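Local coordinates for protein D-alanyl-d-alanine carboxypeptidase DACD (Escherichia coli, PDB 5FSR) that removes the C-terminal D-alanine from peptidoglycan precursor peptides as a serine DD-carboxypeptidase (penicillin-binding protein 6b) acting in bacterial cell-wall biogenesis, at residues I83-I88 with S118-S123; R93-K98 with C135-D140; S106-L111 with G131-V136; L126-G131 with Y203-L208; E198-Y203 with D230-G235. All coordinates share one frame; numbering follows the deposited sequence.

Interaction 1 (I83-I88 with S118-S123)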
# COMPACT_ATOMS: atom_id res chain seq x y z
N ILE A 83 -8.00 -7.92 18.91
CA ILE A 83 -8.72 -6.67 19.22
C ILE A 83 -9.96 -6.49 18.32
O ILE A 83 -10.23 -7.30 17.44
CB ILE A 83 -7.81 -5.41 19.17
CG1 ILE A 83 -7.23 -5.18 17.76
CG2 ILE A 83 -6.71 -5.50 20.23
CD1 ILE A 83 -6.56 -3.82 17.58
N THR A 84 -10.71 -5.43 18.60
CA THR A 84 -11.95 -5.06 17.92
C THR A 84 -11.88 -3.54 17.79
O THR A 84 -11.21 -2.93 18.62
CB THR A 84 -13.16 -5.52 18.78
OG1 THR A 84 -13.65 -6.79 18.30
CG2 THR A 84 -14.31 -4.54 18.80
N PRO A 85 -12.49 -2.94 16.73
CA PRO A 85 -12.39 -1.48 16.57
C PRO A 85 -13.15 -0.68 17.63
O PRO A 85 -12.84 0.50 17.88
CB PRO A 85 -12.95 -1.22 15.16
CG PRO A 85 -13.08 -2.55 14.50
CD PRO A 85 -13.15 -3.58 15.56
N ASP A 86 -14.17 -1.30 18.23
CA ASP A 86 -14.92 -0.72 19.40
C ASP A 86 -14.22 -0.72 20.76
O ASP A 86 -14.70 -0.07 21.70
CB ASP A 86 -16.28 -1.41 19.54
CG ASP A 86 -17.22 -1.02 18.44
OD1 ASP A 86 -17.57 0.18 18.40
OD2 ASP A 86 -17.55 -1.88 17.59
N ASP A 87 -13.10 -1.45 20.86
CA ASP A 87 -12.35 -1.52 22.10
C ASP A 87 -11.91 -0.12 22.55
O ASP A 87 -11.39 0.66 21.74
CB ASP A 87 -11.10 -2.37 21.90
CG ASP A 87 -11.40 -3.84 21.77
OD1 ASP A 87 -12.57 -4.25 21.61
OD2 ASP A 87 -10.42 -4.59 21.80
N ILE A 88 -12.11 0.15 23.85
CA ILE A 88 -11.86 1.46 24.49
C ILE A 88 -10.48 1.45 25.13
O ILE A 88 -10.24 0.76 26.10
CB ILE A 88 -12.94 1.79 25.57
CG1 ILE A 88 -14.36 1.78 24.97
CG2 ILE A 88 -12.65 3.13 26.26
CD1 ILE A 88 -14.59 2.72 23.80
N SER A 118 -11.62 4.82 21.21
CA SER A 118 -11.81 3.57 20.46
C SER A 118 -10.55 3.24 19.67
O SER A 118 -9.75 4.14 19.38
CB SER A 118 -13.10 3.56 19.58
OG SER A 118 -13.23 4.68 18.71
N VAL A 119 -10.33 1.95 19.41
CA VAL A 119 -9.39 1.48 18.38
C VAL A 119 -9.71 2.15 17.04
O VAL A 119 -8.81 2.65 16.40
CB VAL A 119 -9.38 -0.07 18.27
CG1 VAL A 119 -8.77 -0.55 16.95
CG2 VAL A 119 -8.57 -0.67 19.41
N ARG A 120 -10.98 2.21 16.66
CA ARG A 120 -11.41 2.91 15.45
C ARG A 120 -10.95 4.36 15.35
O ARG A 120 -10.39 4.76 14.31
CB ARG A 120 -12.93 2.86 15.33
CG ARG A 120 -13.47 3.27 13.97
CD ARG A 120 -14.98 3.35 13.91
NE ARG A 120 -15.63 2.22 14.57
CZ ARG A 120 -15.90 1.03 14.03
NH1 ARG A 120 -15.60 0.75 12.76
NH2 ARG A 120 -16.53 0.10 14.76
N ASP A 121 -11.22 5.15 16.42
CA ASP A 121 -10.81 6.57 16.41
C ASP A 121 -9.30 6.74 16.51
O ASP A 121 -8.79 7.72 16.00
CB ASP A 121 -11.51 7.39 17.50
CG ASP A 121 -12.99 7.46 17.31
OD1 ASP A 121 -13.49 7.22 16.18
OD2 ASP A 121 -13.66 7.74 18.29
N LEU A 122 -8.60 5.80 17.14
CA LEU A 122 -7.14 5.81 17.12
C LEU A 122 -6.57 5.48 15.67
O LEU A 122 -5.58 6.06 15.24
CB LEU A 122 -6.57 4.83 18.15
CG LEU A 122 -6.58 5.19 19.64
CD1 LEU A 122 -6.36 3.96 20.53
CD2 LEU A 122 -5.52 6.25 19.94
N SER A 123 -7.19 4.51 15.00
CA SER A 123 -6.90 4.17 13.60
C SER A 123 -7.14 5.37 12.67
O SER A 123 -6.37 5.64 11.80
CB SER A 123 -7.73 2.95 13.15
OG SER A 123 -7.51 1.84 14.01
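Ile-88 and Ser-118 face each other as an antiparallel, non-hydrogen-bonded pair of a short beta bridge, with CA atoms 4.5 Å apart, and beside it a type I turn (Thr-84 to Asp-87) stays close to the start of helix 119-127, Pro-85 CA lying 4.6 Å from Val-119 CA. The motif is a capped helix N-terminus whose first N-H groups are taken up by the turn. Asp-87 O receives Val-119 N at 2.9 Å, the donor lying almost in line with the carbonyl bond (C=O...N 166°). Pro-85 O receives Arg-120 N at 2.8 Å, on a lone pair in the carbonyl plane. The third N-H, that of Asp-121, goes to the hydroxyl of the N-cap residue, Ser-118 OG, so three successive amides of the first turn all have acceptors.

Val-119 carries the apolar part. With CG1 opposite its backbone N (chi1 162°), that methyl leans on Ile-83 CD1 at 4.0 Å while CG2 rests on Asp-87 CB at 3.9 Å. The carboxylate of Asp-87 itself is directed elsewhere, OD2 being hydrogen-bonded to Tyr-141 OH of helix 132-143. Ile-83 and Pro-85 also touch Ile-78 of helix 66-79, which places the turn between three helices.

In Arg-120 a bend at chi3 (-44°) brings one guanidinium face over Pro-85 CB, off-centre, with that carbon 3.8 Å from NH2. At the guanidinium edge comes the Asp-86 carboxylate, in a long salt bridge of 3.6 Å from OD2 to Arg-120 NH2.

Interaction 2 (R93-K98 with C135-D140)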
# COMPACT_ATOMS: atom_id res chain seq x y z
N ARG A 93 0.86 8.13 29.39
CA ARG A 93 1.68 9.35 29.21
C ARG A 93 2.67 9.19 28.06
O ARG A 93 3.12 10.17 27.51
CB ARG A 93 2.41 9.78 30.50
CG ARG A 93 3.39 8.79 31.08
CD ARG A 93 4.38 9.42 32.05
NE ARG A 93 5.43 8.42 32.26
CZ ARG A 93 5.37 7.37 33.09
NH1 ARG A 93 4.32 7.20 33.93
NH2 ARG A 93 6.37 6.49 33.10
N ASP A 94 3.07 7.94 27.81
CA ASP A 94 3.59 7.48 26.50
C ASP A 94 3.05 8.16 25.23
O ASP A 94 3.79 8.54 24.34
CB ASP A 94 3.26 5.97 26.36
CG ASP A 94 4.32 5.11 26.94
OD1 ASP A 94 4.85 5.51 28.01
OD2 ASP A 94 4.64 4.06 26.31
N ALA A 95 1.73 8.24 25.14
CA ALA A 95 1.03 8.70 23.94
C ALA A 95 0.64 10.18 23.98
O ALA A 95 -0.25 10.60 23.25
CB ALA A 95 -0.19 7.83 23.74
N TRP A 96 1.32 10.95 24.85
CA TRP A 96 1.00 12.34 25.11
C TRP A 96 2.21 13.20 24.69
O TRP A 96 3.30 13.01 25.22
CB TRP A 96 0.65 12.49 26.59
CG TRP A 96 0.04 13.82 27.01
CD1 TRP A 96 -0.61 14.72 26.23
CD2 TRP A 96 0.01 14.36 28.34
NE1 TRP A 96 -1.04 15.80 26.97
CE2 TRP A 96 -0.67 15.60 28.28
CE3 TRP A 96 0.50 13.92 29.59
CZ2 TRP A 96 -0.87 16.42 29.41
CZ3 TRP A 96 0.30 14.73 30.71
CH2 TRP A 96 -0.38 15.97 30.61
N ALA A 97 2.01 14.16 23.78
CA ALA A 97 3.13 14.94 23.19
C ALA A 97 3.78 15.92 24.16
O ALA A 97 4.97 16.22 24.05
CB ALA A 97 2.70 15.68 21.93
N LYS A 98 3.00 16.44 25.10
CA LYS A 98 3.57 17.21 26.21
C LYS A 98 4.64 16.35 26.91
O LYS A 98 4.39 15.18 27.21
CB LYS A 98 2.48 17.62 27.21
CG LYS A 98 2.95 18.63 28.26
CD LYS A 98 2.50 18.26 29.67
CE LYS A 98 2.55 19.45 30.63
NZ LYS A 98 1.54 20.50 30.28
N CYS A 135 -0.02 6.13 17.29
CA CYS A 135 0.80 4.93 17.05
C CYS A 135 1.23 4.33 18.38
O CYS A 135 1.09 3.14 18.63
CB CYS A 135 2.06 5.25 16.21
SG CYS A 135 1.80 5.76 14.49
N VAL A 136 1.75 5.19 19.24
CA VAL A 136 2.20 4.71 20.55
C VAL A 136 1.05 4.06 21.35
O VAL A 136 1.24 3.00 21.93
CB VAL A 136 2.85 5.84 21.35
CG1 VAL A 136 3.08 5.42 22.80
CG2 VAL A 136 4.15 6.24 20.65
N ALA A 137 -0.13 4.69 21.32
CA ALA A 137 -1.26 4.21 22.11
C ALA A 137 -1.79 2.88 21.57
O ALA A 137 -2.17 1.99 22.36
CB ALA A 137 -2.36 5.25 22.17
N LEU A 138 -1.82 2.76 20.23
CA LEU A 138 -2.20 1.52 19.60
C LEU A 138 -1.15 0.44 19.88
O LEU A 138 -1.49 -0.70 20.14
CB LEU A 138 -2.38 1.71 18.07
CG LEU A 138 -3.62 2.45 17.60
CD1 LEU A 138 -3.44 2.87 16.14
CD2 LEU A 138 -4.88 1.61 17.76
N ALA A 139 0.12 0.80 19.79
CA ALA A 139 1.21 -0.13 20.08
C ALA A 139 1.11 -0.70 21.48
O ALA A 139 1.08 -1.94 21.65
CB ALA A 139 2.59 0.50 19.86
N ASP A 140 1.03 0.16 22.49
CA ASP A 140 0.88 -0.32 23.90
C ASP A 140 -0.32 -1.21 24.04
O ASP A 140 -0.23 -2.27 24.64
CB ASP A 140 0.81 0.85 24.92
CG ASP A 140 2.10 1.62 24.99
OD1 ASP A 140 3.11 1.09 24.49
OD2 ASP A 140 2.14 2.76 25.49
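Asp-94, Val-136 and Ala-95 contribute most of the surface in this contact between a loop and helix 132-143. No hydrogen bond crosses it. Val-136 offers a single methyl: its CG1, which a chi1 of 169° turns away from the backbone N, lies 3.6 Å from Asp-94 CB and equally close to the Asp-94 carbonyl oxygen, so the aspartate's backbone and CB both rest on it. Ala-95 follows with its methyl against the helix, CB to Ala-137 CB 3.7 Å. Two methyl groups meeting here allow the close approach of the backbones, 5.4 Å between the CA atoms of Ala-95 and Ala-137.

At the other edge two carboxylates come together. Asp-94 OD2 is 2.9 Å from Asp-140 OD2, with the carboxylate planes turned 58° apart. Both atoms are acceptors, so the pair would be repulsive if both groups were ionised; the spacing is consistent with one of them holding a proton, although the coordinates cannot settle this. Gln-146 of helix 146-159 touches both Asp-94 and Val-136.

The fold element being packed is the helix whose first residue, Asn-132, closes the Ser-Gly-Asn (S-x-N) motif of penicillin-binding proteins, and the Val-136 side chain lies about 9 Å from that of Lys-67, the probable proton acceptor.

Interaction 3 (S106-L111 with G131-V136)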
# COMPACT_ATOMS: atom_id res chain seq x y z
N SER A 106 6.14 17.12 14.99
CA SER A 106 5.51 16.03 14.27
C SER A 106 4.00 16.16 14.31
O SER A 106 3.45 16.99 15.06
CB SER A 106 5.90 14.69 14.90
OG SER A 106 5.00 14.34 15.96
N SER A 107 3.34 15.32 13.51
CA SER A 107 1.89 15.32 13.36
C SER A 107 1.23 14.51 14.47
O SER A 107 1.73 13.44 14.87
CB SER A 107 1.51 14.77 11.98
OG SER A 107 2.03 13.46 11.78
N LEU A 108 0.10 15.01 14.97
CA LEU A 108 -0.53 14.47 16.18
C LEU A 108 -2.06 14.38 16.06
O LEU A 108 -2.69 15.12 15.30
CB LEU A 108 -0.14 15.34 17.37
CG LEU A 108 1.34 15.40 17.80
CD1 LEU A 108 1.54 16.52 18.80
CD2 LEU A 108 1.83 14.09 18.39
N MET A 109 -2.64 13.42 16.78
CA MET A 109 -4.07 13.38 17.04
C MET A 109 -4.44 14.30 18.21
O MET A 109 -5.61 14.66 18.39
CB MET A 109 -4.46 11.95 17.38
CG MET A 109 -5.93 11.63 17.40
SD MET A 109 -6.13 9.87 17.70
CE MET A 109 -7.90 9.85 17.71
N PHE A 110 -3.43 14.62 19.03
CA PHE A 110 -3.56 15.48 20.23
C PHE A 110 -4.40 14.76 21.28
O PHE A 110 -5.43 15.26 21.75
CB PHE A 110 -4.09 16.89 19.91
CG PHE A 110 -3.20 17.69 19.01
CD1 PHE A 110 -1.98 18.14 19.45
CD2 PHE A 110 -3.60 18.01 17.71
CE1 PHE A 110 -1.14 18.89 18.62
CE2 PHE A 110 -2.75 18.76 16.86
CZ PHE A 110 -1.52 19.19 17.32
N LEU A 111 -3.92 13.58 21.64
CA LEU A 111 -4.47 12.78 22.72
C LEU A 111 -3.87 13.27 24.04
O LEU A 111 -2.74 13.72 24.09
CB LEU A 111 -4.07 11.31 22.52
CG LEU A 111 -4.54 10.57 21.29
CD1 LEU A 111 -3.88 9.20 21.24
CD2 LEU A 111 -6.05 10.44 21.25
N GLY A 131 -0.95 10.41 13.08
CA GLY A 131 -0.73 10.78 14.48
C GLY A 131 0.29 9.89 15.11
O GLY A 131 0.09 8.66 15.21
N ASN A 132 1.40 10.49 15.53
CA ASN A 132 2.49 9.74 16.15
C ASN A 132 2.11 9.26 17.55
O ASN A 132 2.43 8.14 17.94
CB ASN A 132 3.79 10.53 16.11
CG ASN A 132 4.31 10.70 14.70
OD1 ASN A 132 4.47 9.72 13.97
ND2 ASN A 132 4.56 11.92 14.29
N ASP A 133 1.41 10.11 18.29
CA ASP A 133 0.79 9.75 19.56
C ASP A 133 -0.14 8.55 19.44
O ASP A 133 -0.08 7.64 20.27
CB ASP A 133 0.07 10.98 20.20
CG ASP A 133 -0.92 11.69 19.26
OD1 ASP A 133 -1.08 11.29 18.07
OD2 ASP A 133 -1.54 12.66 19.72
N ALA A 134 -0.97 8.55 18.40
CA ALA A 134 -1.90 7.44 18.14
C ALA A 134 -1.19 6.09 17.92
O ALA A 134 -1.70 5.04 18.32
CB ALA A 134 -2.77 7.78 16.96
N CYS A 135 -0.02 6.13 17.29
CA CYS A 135 0.80 4.93 17.05
C CYS A 135 1.23 4.33 18.38
O CYS A 135 1.09 3.14 18.63
CB CYS A 135 2.06 5.25 16.21
SG CYS A 135 1.80 5.76 14.49
N VAL A 136 1.75 5.19 19.24
CA VAL A 136 2.20 4.71 20.55
C VAL A 136 1.05 4.06 21.35
O VAL A 136 1.24 3.00 21.93
CB VAL A 136 2.85 5.84 21.35
CG1 VAL A 136 3.08 5.42 22.80
CG2 VAL A 136 4.15 6.24 20.65
O HOH W 1 -0.63 13.78 22.53
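The Asp-133 carboxylate points straight at the backbone of the 106-111 loop and is gripped there through both oxygens. Its OD1 receives Met-109 N at 2.9 Å on the syn lone pair, and the N-H...O angle of 174° makes this a nearly straight bond. OD2 receives Leu-111 N at 3.2 Å from the anti side, with the donor 33° out of the carboxylate plane, and Phe-110 N adds a weak, more bent bond to the same oxygen. A chi1 of 53° sets CG between backbone N and carbonyl carbon, which also brings OD1 within 2.8 Å of Ala-134 N, above the carboxylate plane. Four amides from loop and helix thus fix the rotation of this buried group, while Leu-108 CD2 crosses it at 3.8 Å from CG.

Asp-133 directly follows the Ser-130, Gly-131, Asn-132 triplet, the S-x-N motif of serine penicillin-binding proteins, in which Ser-130 is an active-site residue by similarity. Asn-132 is held at two points. Its backbone N bonds to Ser-107 O at 3.0 Å, and ND2 reaches Ser-106 OG, also 3.0 Å, which lies close to the amide plane; Ser-106 OG is further hydrogen-bonded to Phe-103 O. The Asn-132 side chain comes about 3 Å from that of Lys-67, and Ser-107 OG bonds to Ser-130 O, so the loop bonds the first and the last residue of the motif.

Beyond Asp-133 the contact turns apolar: the extended Met-109 chain carries SD to Ala-134 CB at 4.0 Å, and Leu-111 CD1 lies against Ala-134 CA.

Interaction 4 (L126-G131 with Y203-L208)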
# COMPACT_ATOMS: atom_id res chain seq x y z
N LEU A 126 -4.19 7.85 13.36
CA LEU A 126 -3.03 7.28 12.63
C LEU A 126 -3.08 7.63 11.14
O LEU A 126 -2.13 8.14 10.58
CB LEU A 126 -3.03 5.75 12.78
CG LEU A 126 -2.09 4.88 11.92
CD1 LEU A 126 -0.68 5.00 12.45
CD2 LEU A 126 -2.51 3.43 11.92
N ILE A 127 -4.22 7.39 10.53
CA ILE A 127 -4.33 7.39 9.08
C ILE A 127 -4.54 8.82 8.59
O ILE A 127 -3.72 9.37 7.81
CB ILE A 127 -5.42 6.43 8.62
CG1 ILE A 127 -4.89 5.00 8.82
CG2 ILE A 127 -5.75 6.66 7.16
CD1 ILE A 127 -5.89 3.89 8.59
N VAL A 128 -5.60 9.45 9.11
CA VAL A 128 -6.01 10.76 8.64
C VAL A 128 -5.07 11.86 9.14
O VAL A 128 -4.66 12.74 8.36
CB VAL A 128 -7.48 11.05 8.97
CG1 VAL A 128 -7.86 12.43 8.47
CG2 VAL A 128 -8.40 9.99 8.37
N ASP A 129 -4.72 11.81 10.43
CA ASP A 129 -3.77 12.81 10.99
C ASP A 129 -2.32 12.41 10.87
O ASP A 129 -1.46 13.25 11.09
CB ASP A 129 -4.05 13.13 12.48
CG ASP A 129 -5.45 13.62 12.72
OD1 ASP A 129 -6.09 14.00 11.73
OD2 ASP A 129 -5.90 13.63 13.90
N SER A 130 -2.04 11.14 10.59
CA SER A 130 -0.67 10.60 10.67
C SER A 130 -0.13 10.77 12.09
O SER A 130 0.99 11.22 12.27
CB SER A 130 0.27 11.22 9.61
OG SER A 130 1.55 10.56 9.65
N GLY A 131 -0.95 10.41 13.08
CA GLY A 131 -0.73 10.78 14.48
C GLY A 131 0.29 9.89 15.11
O GLY A 131 0.09 8.66 15.21
N TYR A 203 -8.34 5.35 4.69
CA TYR A 203 -7.36 6.10 3.88
C TYR A 203 -8.01 7.11 2.99
O TYR A 203 -7.39 8.09 2.68
CB TYR A 203 -6.40 5.20 3.05
CG TYR A 203 -5.29 4.58 3.89
CD1 TYR A 203 -4.10 5.24 4.06
CD2 TYR A 203 -5.45 3.36 4.50
CE1 TYR A 203 -3.09 4.69 4.83
CE2 TYR A 203 -4.46 2.83 5.28
CZ TYR A 203 -3.28 3.49 5.43
OH TYR A 203 -2.25 2.94 6.17
N SER A 204 -9.28 6.91 2.66
CA SER A 204 -10.02 7.89 1.90
C SER A 204 -10.76 8.98 2.71
O SER A 204 -11.35 9.88 2.09
CB SER A 204 -11.07 7.16 1.07
OG SER A 204 -12.10 6.63 1.90
N GLU A 205 -10.78 8.92 4.04
CA GLU A 205 -11.54 9.96 4.80
C GLU A 205 -10.78 11.27 4.74
O GLU A 205 -9.58 11.32 4.95
CB GLU A 205 -11.80 9.52 6.24
CG GLU A 205 -12.66 8.28 6.33
CD GLU A 205 -12.66 7.61 7.70
OE1 GLU A 205 -12.19 8.19 8.73
OE2 GLU A 205 -13.15 6.46 7.76
N LYS A 206 -11.46 12.34 4.41
CA LYS A 206 -10.77 13.62 4.18
C LYS A 206 -10.40 14.41 5.43
O LYS A 206 -9.46 15.19 5.37
CB LYS A 206 -11.54 14.51 3.22
CG LYS A 206 -11.75 13.89 1.84
CD LYS A 206 -12.47 14.86 0.91
CE LYS A 206 -13.63 14.18 0.12
NZ LYS A 206 -13.18 13.77 -1.25
N SER A 207 -11.09 14.16 6.56
CA SER A 207 -10.87 14.92 7.80
C SER A 207 -11.16 14.13 9.08
O SER A 207 -11.96 13.18 9.08
CB SER A 207 -11.76 16.15 7.84
OG SER A 207 -11.58 16.92 6.69
N LEU A 208 -10.50 14.54 10.16
CA LEU A 208 -10.83 14.04 11.47
C LEU A 208 -10.89 15.21 12.47
O LEU A 208 -10.00 16.06 12.53
CB LEU A 208 -9.83 12.99 11.90
CG LEU A 208 -10.08 12.41 13.29
CD1 LEU A 208 -11.36 11.61 13.37
CD2 LEU A 208 -8.89 11.60 13.76
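Ile-127 and Tyr-203 bring the backbones to 6.2 Å between CA atoms, and Val-128 and Ser-207 to 6.5 Å, so the end of helix 119-127 and the loop leading to strand 207-210 are kept apart by side chains, without a hydrogen bond between them.

Ile-127 spreads across the Tyr-203 ring. Its CG2 stands over one face, 3.9 Å from the ring centroid and only 15° off the normal, a CH-pi contact; the other branch runs along the same ring, ending with CD1 at 3.8 Å from CE2. The two side chains cross at about a right angle, and the CG2 methyl also meets Tyr-203 CA.

Val-128 works as a fork. Its chi1 of 179° sends CG1 against Leu-208 N at 3.8 Å and near Leu-208 CB, while CG2 faces Glu-205, 4.0 Å from its CB. Next in line, Asp-129 OD2 touches Leu-208 CD2 at 3.6 Å, the carboxylate lying across the leucine.

After these three residues the chain takes up a positive phi (59°) at Ser-130, an active-site residue by similarity, whose OG is hydrogen-bonded to Lys-67 NZ. Around the contact, Tyr-203 touches Leu-68 of helix 66-79, Ile-127 touches Met-202, and Leu-208 pairs by backbone hydrogen bonding with Gln-215 of strand 213-216 in a two-stranded antiparallel sheet.

Interaction 5 (E198-Y203 with D230-G235)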
# COMPACT_ATOMS: atom_id res chain seq x y z
N GLU A 198 -13.08 -2.17 5.94
CA GLU A 198 -13.33 -0.87 6.56
C GLU A 198 -12.08 -0.27 7.15
O GLU A 198 -12.10 0.87 7.59
CB GLU A 198 -14.42 -0.94 7.65
CG GLU A 198 -15.67 -1.76 7.30
CD GLU A 198 -16.24 -1.54 5.90
OE1 GLU A 198 -16.08 -0.45 5.27
OE2 GLU A 198 -16.88 -2.50 5.44
N PHE A 199 -10.98 -1.01 7.20
CA PHE A 199 -9.76 -0.40 7.63
C PHE A 199 -9.25 0.43 6.47
O PHE A 199 -9.07 1.67 6.62
CB PHE A 199 -8.74 -1.40 8.07
CG PHE A 199 -7.72 -0.82 8.95
CD1 PHE A 199 -6.58 -0.23 8.42
CD2 PHE A 199 -7.94 -0.77 10.34
CE1 PHE A 199 -5.64 0.34 9.27
CE2 PHE A 199 -7.04 -0.18 11.18
CZ PHE A 199 -5.88 0.36 10.64
N TYR A 200 -9.09 -0.21 5.31
CA TYR A 200 -8.52 0.47 4.16
C TYR A 200 -9.31 1.74 3.86
O TYR A 200 -8.71 2.75 3.52
CB TYR A 200 -8.39 -0.41 2.89
CG TYR A 200 -7.84 0.41 1.74
CD1 TYR A 200 -6.57 0.96 1.81
CD2 TYR A 200 -8.62 0.72 0.61
CE1 TYR A 200 -6.07 1.77 0.81
CE2 TYR A 200 -8.13 1.55 -0.41
CZ TYR A 200 -6.85 2.04 -0.32
OH TYR A 200 -6.29 2.86 -1.30
N HIS A 201 -10.65 1.69 3.97
CA HIS A 201 -11.53 2.84 3.67
C HIS A 201 -11.15 4.13 4.42
O HIS A 201 -11.31 5.21 3.89
CB HIS A 201 -13.01 2.53 3.93
CG HIS A 201 -13.94 3.48 3.25
ND1 HIS A 201 -14.42 4.61 3.87
CD2 HIS A 201 -14.41 3.51 1.98
CE1 HIS A 201 -15.19 5.28 3.02
NE2 HIS A 201 -15.19 4.63 1.87
N MET A 202 -10.58 4.00 5.61
CA MET A 202 -10.12 5.16 6.38
C MET A 202 -9.02 5.95 5.68
O MET A 202 -8.79 7.12 6.05
CB MET A 202 -9.62 4.75 7.77
CG MET A 202 -10.66 4.15 8.71
SD MET A 202 -9.90 3.73 10.30
CE MET A 202 -11.36 3.44 11.28
N TYR A 203 -8.34 5.35 4.69
CA TYR A 203 -7.36 6.10 3.88
C TYR A 203 -8.01 7.11 2.99
O TYR A 203 -7.39 8.09 2.68
CB TYR A 203 -6.40 5.20 3.05
CG TYR A 203 -5.29 4.58 3.89
CD1 TYR A 203 -4.10 5.24 4.06
CD2 TYR A 203 -5.45 3.36 4.50
CE1 TYR A 203 -3.09 4.69 4.83
CE2 TYR A 203 -4.46 2.83 5.28
CZ TYR A 203 -3.28 3.49 5.43
OH TYR A 203 -2.25 2.94 6.17
N ASP A 230 -8.09 6.71 -3.88
CA ASP A 230 -8.49 6.55 -2.49
C ASP A 230 -7.21 6.25 -1.68
O ASP A 230 -7.26 5.59 -0.65
CB ASP A 230 -9.63 5.51 -2.36
CG ASP A 230 -9.22 4.09 -2.79
OD1 ASP A 230 -8.03 3.78 -2.95
OD2 ASP A 230 -10.13 3.25 -2.94
N GLY A 231 -6.12 6.91 -2.15
CA GLY A 231 -4.70 6.52 -2.11
C GLY A 231 -4.21 6.27 -0.74
O GLY A 231 -5.02 6.00 0.14
N LEU A 232 -2.88 6.27 -0.54
CA LEU A 232 -2.35 5.90 0.77
C LEU A 232 -1.72 7.09 1.56
O LEU A 232 -2.30 7.53 2.52
CB LEU A 232 -1.45 4.67 0.72
CG LEU A 232 -2.18 3.32 0.56
CD1 LEU A 232 -2.31 2.89 -0.92
CD2 LEU A 232 -1.50 2.20 1.32
N LYS A 233 -0.56 7.57 1.15
CA LYS A 233 0.21 8.44 1.98
C LYS A 233 1.37 9.12 1.22
O LYS A 233 2.00 8.52 0.32
CB LYS A 233 0.77 7.66 3.19
CG LYS A 233 1.28 8.53 4.33
CD LYS A 233 1.35 7.78 5.68
CE LYS A 233 1.02 8.71 6.87
NZ LYS A 233 0.24 7.99 7.94
N THR A 234 1.64 10.36 1.61
CA THR A 234 2.72 11.17 1.10
C THR A 234 3.75 11.39 2.22
O THR A 234 3.46 11.23 3.38
CB THR A 234 2.17 12.50 0.57
OG1 THR A 234 1.40 13.12 1.58
CG2 THR A 234 1.25 12.28 -0.62
N GLY A 235 4.99 11.71 1.85
CA GLY A 235 6.00 11.90 2.86
C GLY A 235 7.30 12.46 2.34
O GLY A 235 7.49 12.73 1.14
O HOH W 2 -9.81 4.01 1.14
O HOH W 3 -5.32 8.71 1.33
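Asp-230 OD1 is gripped by two groups: Tyr-200 OH donates to it at 2.6 Å, and Arg-254 NH1 forms a salt bridge with it. The hydroxyl arrives from above the carboxylate plane, 49° out of it, and the tyrosine ring stands nearly perpendicular to that plane (78°) with OD1 at its edge. A trans chi1 of 178° carries the ring out from helix 197-201 to this point. Its CE1 also packs on Leu-232 CG at 4.2 Å, the two side chains crossing at about a right angle.

Leu-232 stands in a classic beta bulge: together with Lys-233 it faces Ile-245 of strand 242-250. The bulge takes in Lys-233, first residue of the K-T-G motif of penicillin-binding proteins (Lys-233, Thr-234, Gly-235) on the outermost strand of the five-stranded antiparallel sheet, and Lys-233 probably binds substrate.

Tyr-203 meets the chain just before that motif. Its CB is 3.3 Å from Gly-231 O, and its ring presents an edge to Leu-232 O, 3.3 Å from CD1. A water donates to Tyr-200 O at 2.9 Å and, weakly, to Asp-230 O, linking the end of the helix with the bulged strand.

How the interactions relate
All five contacts lie within the carboxypeptidase domain. Along the chain, 83-88, 93-98 and 106-111 come first and pair with the successive helices 119-127 and 132-143; interaction 1 crosses 2 and 3, which end on the same helix, share Cys-135 and Val-136 and have centres 7 Å apart. Interaction 4 shares Gly-131 with interaction 3 and Tyr-203 with interaction 5, whose centre is 8 Å away. Leu-122 packs on Leu-138, tying interaction 1 to 2. Interactions 2 and 5 lie farthest apart, about 21 Å between centres. The series runs from the outer helical region to the edge strand of the sheet, where the S-x-N and K-T-G motifs meet, Ser-130 OG 3.3 Å from Lys-233 NZ.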